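Local coordinates for protein interleukin-2 receptor subunit beta (Mus musculus, PDB 6DG5) that forms the extracellular part of a type I cytokine receptor subunit that binds interleukin-2 and probably transduces its mitogenic signal, at residues Leu159-Lys162 / Gln163-Trp167; His117-Thr120 / Gln121-Asn124. All blocks are in the same frame, centred on the assembly; numbering follows the deposited sequence.

Contact 1 of 2, residues Leu159-Lys162 / Gln163-Trp167; sequences LSLK and QRQQW. With NAG (2-acetamido-2-deoxy-beta-D-glucopyranose), chain D.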
loop_
_atom_site.group_PDB
_atom_site.type_symbol
_atom_site.label_atom_id
_atom_site.label_comp_id
_atom_site.label_asym_id
_atom_site.label_seq_id
_atom_site.Cartn_x
_atom_site.Cartn_y
_atom_site.Cartn_z
ATOM N N LEU B 159 -7.821 -19.681 10.515
ATOM C CA LEU B 159 -7.279 -18.539 11.237
ATOM C C LEU B 159 -7.007 -17.400 10.264
ATOM O O LEU B 159 -6.501 -17.622 9.159
ATOM C CB LEU B 159 -5.990 -18.923 11.966
ATOM C CG LEU B 159 -6.014 -20.257 12.712
ATOM C CD1 LEU B 159 -4.600 -20.779 12.907
ATOM C CD2 LEU B 159 -6.717 -20.109 14.050
ATOM N N SER B 160 -7.335 -16.179 10.678
ATOM C CA SER B 160 -7.200 -15.005 9.828
ATOM C C SER B 160 -5.994 -14.178 10.252
ATOM O O SER B 160 -5.811 -13.900 11.441
ATOM C CB SER B 160 -8.465 -14.144 9.876
ATOM O OG SER B 160 -9.538 -14.768 9.193
ATOM N N LEU B 161 -5.178 -13.791 9.275
ATOM C CA LEU B 161 -4.094 -12.830 9.463
ATOM C C LEU B 161 -4.444 -11.620 8.604
ATOM O O LEU B 161 -4.105 -11.568 7.419
ATOM C CB LEU B 161 -2.739 -13.420 9.082
ATOM C CG LEU B 161 -2.280 -14.671 9.829
ATOM C CD1 LEU B 161 -2.242 -15.867 8.892
ATOM C CD2 LEU B 161 -0.919 -14.438 10.457
ATOM N N LYS B 162 -5.131 -10.646 9.205
ATOM C CA LYS B 162 -5.604 -9.468 8.488
ATOM C C LYS B 162 -4.502 -8.448 8.228
ATOM O O LYS B 162 -4.795 -7.264 8.018
ATOM C CB LYS B 162 -6.763 -8.818 9.248
ATOM C CG LYS B 162 -7.958 -9.739 9.437
ATOM C CD LYS B 162 -9.145 -9.013 10.048
ATOM C CE LYS B 162 -10.272 -9.982 10.380
ATOM N NZ LYS B 162 -9.877 -10.940 11.449
ATOM N N GLN B 163 -3.247 -8.888 8.236
ATOM C CA GLN B 163 -2.106 -8.058 7.889
ATOM C C GLN B 163 -1.156 -8.901 7.052
ATOM O O GLN B 163 -1.418 -10.075 6.774
ATOM C CB GLN B 163 -1.416 -7.507 9.143
ATOM C CG GLN B 163 -0.944 -8.574 10.119
ATOM C CD GLN B 163 -2.043 -9.062 11.042
ATOM O OE1 GLN B 163 -3.124 -8.479 11.102
ATOM N NE2 GLN B 163 -1.770 -10.139 11.769
ATOM N N ARG B 164 -0.040 -8.301 6.644
ATOM C CA ARG B 164 0.978 -9.008 5.869
ATOM C C ARG B 164 2.003 -9.564 6.848
ATOM O O ARG B 164 2.913 -8.855 7.283
ATOM C CB ARG B 164 1.618 -8.082 4.841
ATOM C CG ARG B 164 2.294 -8.809 3.686
ATOM C CD ARG B 164 3.797 -8.921 3.874
ATOM N NE ARG B 164 4.435 -9.563 2.727
ATOM C CZ ARG B 164 4.826 -8.920 1.629
ATOM N NH1 ARG B 164 4.647 -7.611 1.526
ATOM N NH2 ARG B 164 5.395 -9.586 0.634
ATOM N N GLN B 165 1.850 -10.838 7.204
ATOM C CA GLN B 165 2.701 -11.487 8.193
ATOM C C GLN B 165 3.581 -12.573 7.593
ATOM O O GLN B 165 4.793 -12.587 7.836
ATOM C CB GLN B 165 1.832 -12.071 9.319
ATOM C CG GLN B 165 2.527 -12.164 10.668
ATOM C CD GLN B 165 1.552 -12.378 11.814
ATOM O OE1 GLN B 165 0.641 -11.577 12.031
ATOM N NE2 GLN B 165 1.737 -13.468 12.550
ATOM N N GLN B 166 2.999 -13.483 6.811
ATOM C CA GLN B 166 3.734 -14.568 6.153
ATOM C C GLN B 166 4.394 -15.507 7.159
ATOM O O GLN B 166 5.461 -16.067 6.895
ATOM C CB GLN B 166 4.764 -14.026 5.156
ATOM C CG GLN B 166 4.143 -13.500 3.872
ATOM C CD GLN B 166 5.172 -13.145 2.820
ATOM O OE1 GLN B 166 5.765 -12.066 2.853
ATOM N NE2 GLN B 166 5.387 -14.051 1.876
ATOM N N TRP B 167 3.759 -15.679 8.318
ATOM C CA TRP B 167 4.125 -16.683 9.311
ATOM C C TRP B 167 3.067 -16.683 10.404
ATOM O O TRP B 167 2.411 -15.665 10.640
ATOM C CB TRP B 167 5.513 -16.429 9.923
ATOM C CG TRP B 167 5.654 -15.107 10.620
ATOM C CD1 TRP B 167 6.175 -13.961 10.100
ATOM C CD2 TRP B 167 5.280 -14.802 11.970
ATOM N NE1 TRP B 167 6.142 -12.957 11.036
ATOM C CE2 TRP B 167 5.597 -13.447 12.193
ATOM C CE3 TRP B 167 4.705 -15.539 13.009
ATOM C CZ2 TRP B 167 5.358 -12.816 13.413
ATOM C CZ3 TRP B 167 4.468 -14.910 14.218
ATOM C CH2 TRP B 167 4.794 -13.563 14.410
HETATM C C1 NAG D . 8.133 -16.882 13.357
HETATM C C2 NAG D . 8.470 -15.856 14.446
HETATM C C3 NAG D . 8.624 -14.455 13.844
HETATM C C4 NAG D . 9.581 -14.465 12.657
HETATM C C5 NAG D . 9.171 -15.551 11.666
HETATM C C6 NAG D . 10.138 -15.708 10.515
HETATM C C7 NAG D . 7.713 -15.577 16.768
HETATM C C8 NAG D . 6.541 -15.615 17.702
HETATM N N2 NAG D . 7.453 -15.852 15.486
HETATM O O3 NAG D . 9.108 -13.572 14.850
HETATM O O4 NAG D . 9.543 -13.206 11.989
HETATM O O5 NAG D . 9.109 -16.822 12.327
HETATM O O6 NAG D . 11.436 -16.076 10.963
HETATM O O7 NAG D . 8.846 -15.308 17.159
#
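The methyl CD2 of L161 presses against the side-chain amide of Q165, 3.5 Å from its CD, the two side chains crossing at about a right angle. The same methyl lies 3.6 Å from the carbonyl O of W167, so one leucine branch touches both residues. Q165, with CG anti to its N (chi1 -152°) and the chain extended beyond, carries its amide into this packed interior. There Q163 NE2 donates to Q165 OE1 over 2.8 Å, nearly straight at 163° and within the plane of the Q163 amide; Q163 NE2 also hydrogen-bonds the backbone of another protein's chain, so the pair borders that interface. Q165 NE2 in turn makes a weak hydrogen bond to W167 O at 3.0 Å, giving both ends of the buried amide a partner. Q165 NE2 also sits 3.4 Å above one face of the W167 indole, toward its rim, while C3 of the N-acetylglucosamine lies 3.5 Å above the opposite face, over the centre. Without the indole, as with an alanine here, the sugar would probably lose the surface it rests on and a gap would open beside the Q165 amide. R164 and Q166, partly exposed, form the looser side: R164 NE reaches Q166 OE1 at 2.8 Å from 46° above the carbonyl plane, and R164 NH1 adds a salt bridge to E137. K162 NZ makes a salt bridge with an acidic side chain of another protein's chain. This fibronectin type-III loop leaves edge strand 157-161, paired to strand 140-148, and enters strand 167-170 of the facing sheet, with L161 against W127 and W167 beside N124 of strand 123-128.

Contact 2 of 2, residues His117-Thr120 / Gln121-Asn124; sequences HIDT and QRCN. With NAG (2-acetamido-2-deoxy-beta-D-glucopyranose), chain D.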
loop_
_atom_site.group_PDB
_atom_site.type_symbol
_atom_site.label_atom_id
_atom_site.label_comp_id
_atom_site.label_asym_id
_atom_site.label_seq_id
_atom_site.Cartn_x
_atom_site.Cartn_y
_atom_site.Cartn_z
ATOM N N HIS B 117 10.331 -23.435 13.638
ATOM C CA HIS B 117 10.478 -23.961 14.986
ATOM C C HIS B 117 9.284 -24.846 15.295
ATOM O O HIS B 117 8.163 -24.548 14.877
ATOM C CB HIS B 117 10.582 -22.839 16.025
ATOM C CG HIS B 117 10.487 -23.318 17.440
ATOM N ND1 HIS B 117 9.363 -23.126 18.215
ATOM C CD2 HIS B 117 11.367 -23.994 18.213
ATOM C CE1 HIS B 117 9.560 -23.654 19.410
ATOM N NE2 HIS B 117 10.769 -24.187 19.435
ATOM N N ILE B 118 9.523 -25.937 16.017
ATOM C CA ILE B 118 8.437 -26.816 16.435
ATOM C C ILE B 118 8.767 -27.368 17.817
ATOM O O ILE B 118 9.874 -27.861 18.052
ATOM C CB ILE B 118 8.189 -27.936 15.401
ATOM C CG1 ILE B 118 7.090 -28.874 15.894
ATOM C CG2 ILE B 118 9.483 -28.683 15.066
ATOM C CD1 ILE B 118 6.251 -29.454 14.792
ATOM N N ASP B 119 7.811 -27.254 18.737
ATOM C CA ASP B 119 7.983 -27.679 20.121
ATOM C C ASP B 119 7.053 -28.849 20.438
ATOM O O ASP B 119 6.536 -29.518 19.536
ATOM C CB ASP B 119 7.693 -26.504 21.063
ATOM C CG ASP B 119 8.586 -26.484 22.283
ATOM O OD1 ASP B 119 8.842 -27.556 22.870
ATOM O OD2 ASP B 119 9.040 -25.379 22.633
ATOM N N THR B 120 6.834 -29.109 21.724
ATOM C CA THR B 120 5.784 -30.050 22.071
ATOM C C THR B 120 4.413 -29.417 21.910
ATOM O O THR B 120 3.443 -30.122 21.617
ATOM C CB THR B 120 5.958 -30.566 23.498
ATOM O OG1 THR B 120 5.991 -29.462 24.411
ATOM C CG2 THR B 120 7.237 -31.369 23.615
ATOM N N GLN B 121 4.318 -28.095 22.073
ATOM C CA GLN B 121 3.057 -27.382 21.925
ATOM C C GLN B 121 3.141 -26.160 21.020
ATOM O O GLN B 121 2.092 -25.617 20.656
ATOM C CB GLN B 121 2.524 -26.937 23.298
ATOM C CG GLN B 121 2.261 -28.074 24.270
ATOM C CD GLN B 121 1.120 -27.773 25.222
ATOM O OE1 GLN B 121 -0.016 -28.198 25.003
ATOM N NE2 GLN B 121 1.415 -27.040 26.288
ATOM N N ARG B 122 4.335 -25.711 20.651
ATOM C CA ARG B 122 4.511 -24.523 19.830
ATOM C C ARG B 122 5.009 -24.906 18.442
ATOM O O ARG B 122 5.624 -25.958 18.245
ATOM C CB ARG B 122 5.492 -23.542 20.488
ATOM C CG ARG B 122 5.122 -23.139 21.912
ATOM C CD ARG B 122 6.362 -22.751 22.711
ATOM N NE ARG B 122 6.771 -21.367 22.491
ATOM C CZ ARG B 122 6.871 -20.457 23.455
ATOM N NH1 ARG B 122 6.604 -20.788 24.711
ATOM N NH2 ARG B 122 7.250 -19.219 23.167
ATOM N N CYS B 123 4.734 -24.030 17.472
ATOM C CA CYS B 123 5.141 -24.249 16.089
ATOM C C CYS B 123 5.016 -22.971 15.269
ATOM O O CYS B 123 3.975 -22.308 15.301
ATOM C CB CYS B 123 4.309 -25.361 15.449
ATOM S SG CYS B 123 4.694 -25.657 13.712
ATOM N N ASN B 124 6.070 -22.629 14.529
ATOM C CA ASN B 124 6.108 -21.434 13.692
ATOM C C ASN B 124 6.282 -21.865 12.242
ATOM O O ASN B 124 7.256 -22.547 11.905
ATOM C CB ASN B 124 7.239 -20.497 14.131
ATOM C CG ASN B 124 7.153 -19.122 13.487
ATOM O OD1 ASN B 124 6.276 -18.862 12.663
ATOM N ND2 ASN B 124 8.067 -18.231 13.874
HETATM C C1 NAG D . 8.133 -16.882 13.357
HETATM C C2 NAG D . 8.470 -15.856 14.446
HETATM C C3 NAG D . 8.624 -14.455 13.844
HETATM C C4 NAG D . 9.581 -14.465 12.657
HETATM C C5 NAG D . 9.171 -15.551 11.666
HETATM C C6 NAG D . 10.138 -15.708 10.515
HETATM C C7 NAG D . 7.713 -15.577 16.768
HETATM C C8 NAG D . 6.541 -15.615 17.702
HETATM N N2 NAG D . 7.453 -15.852 15.486
HETATM O O3 NAG D . 9.108 -13.572 14.850
HETATM O O4 NAG D . 9.543 -13.206 11.989
HETATM O O5 NAG D . 9.109 -16.822 12.327
HETATM O O6 NAG D . 11.436 -16.076 10.963
HETATM O O7 NAG D . 8.846 -15.308 17.159
#
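Q121 follows T120 at the tip of the loop, where the chain turns back on itself. T120 and Q121 are the two corners of a tight turn between D119 and R122, and the hairpin is tied at its mouth by the hydrogen bond from D119 N to R122 O (2.6 Å). D119 also steadies the corner from its own side, its OD1 accepting T120 N at 2.8 Å through the anti lone pair.

R122 follows, its side chain alongside that of D119 and pointing the same way, with the two CB atoms 3.7 Å apart. The charged ends do not close into a salt bridge: D119 OD2 and R122 NE remain 4.6 Å apart, and the carboxylate and guanidinium planes differ by 44°, although the opposite charges probably still attract. A bend at chi3 (83°) directs the guanidinium aside, where NH1 lies near a basic side chain of another protein's chain, probably without attraction, while R122 CB lies at the edge of the H117 ring, near its plane. This is the beta hairpin that opens the fibronectin type-III fold, joining strands 111-118 and 123-128.

C123 pairs with I118 at a non-hydrogen-bonded position. Its SG, anti to the backbone N, comes within 4.2 Å of I118 CD1, and both side chains rest on F204 of strand 202-205.

N124 takes the next, hydrogen-bonded position, its N donating to H117 O at 2.9 Å and 167°. Its CB starts on the same face as H117, but the amide turns away from the hairpin, beside W167 and F169, and ND2 is joined covalently to C1 of N-acetylglucosamine at 1.4 Å.

Contact 2 comes first along the chain, as the hairpin at the start of the fibronectin type-III domain; contact 1 follows as the loop joining strand 157-161 to strand 167-170. Their centres are 18 Å apart, yet they meet in the three-stranded antiparallel sheet, where strand 123-128 lies between 111-118 and 167-170. The junction is direct: CE3 of W167 packs 3.7 Å from OD1 of N124. One strand therefore carries the glycan and its neighbour supplies the aromatic surface under the first sugar. The residues before W167 cross over from the four-stranded sheet, and the loop borders another protein's chain at points from its strand end as far as W167, which also covers the sugar.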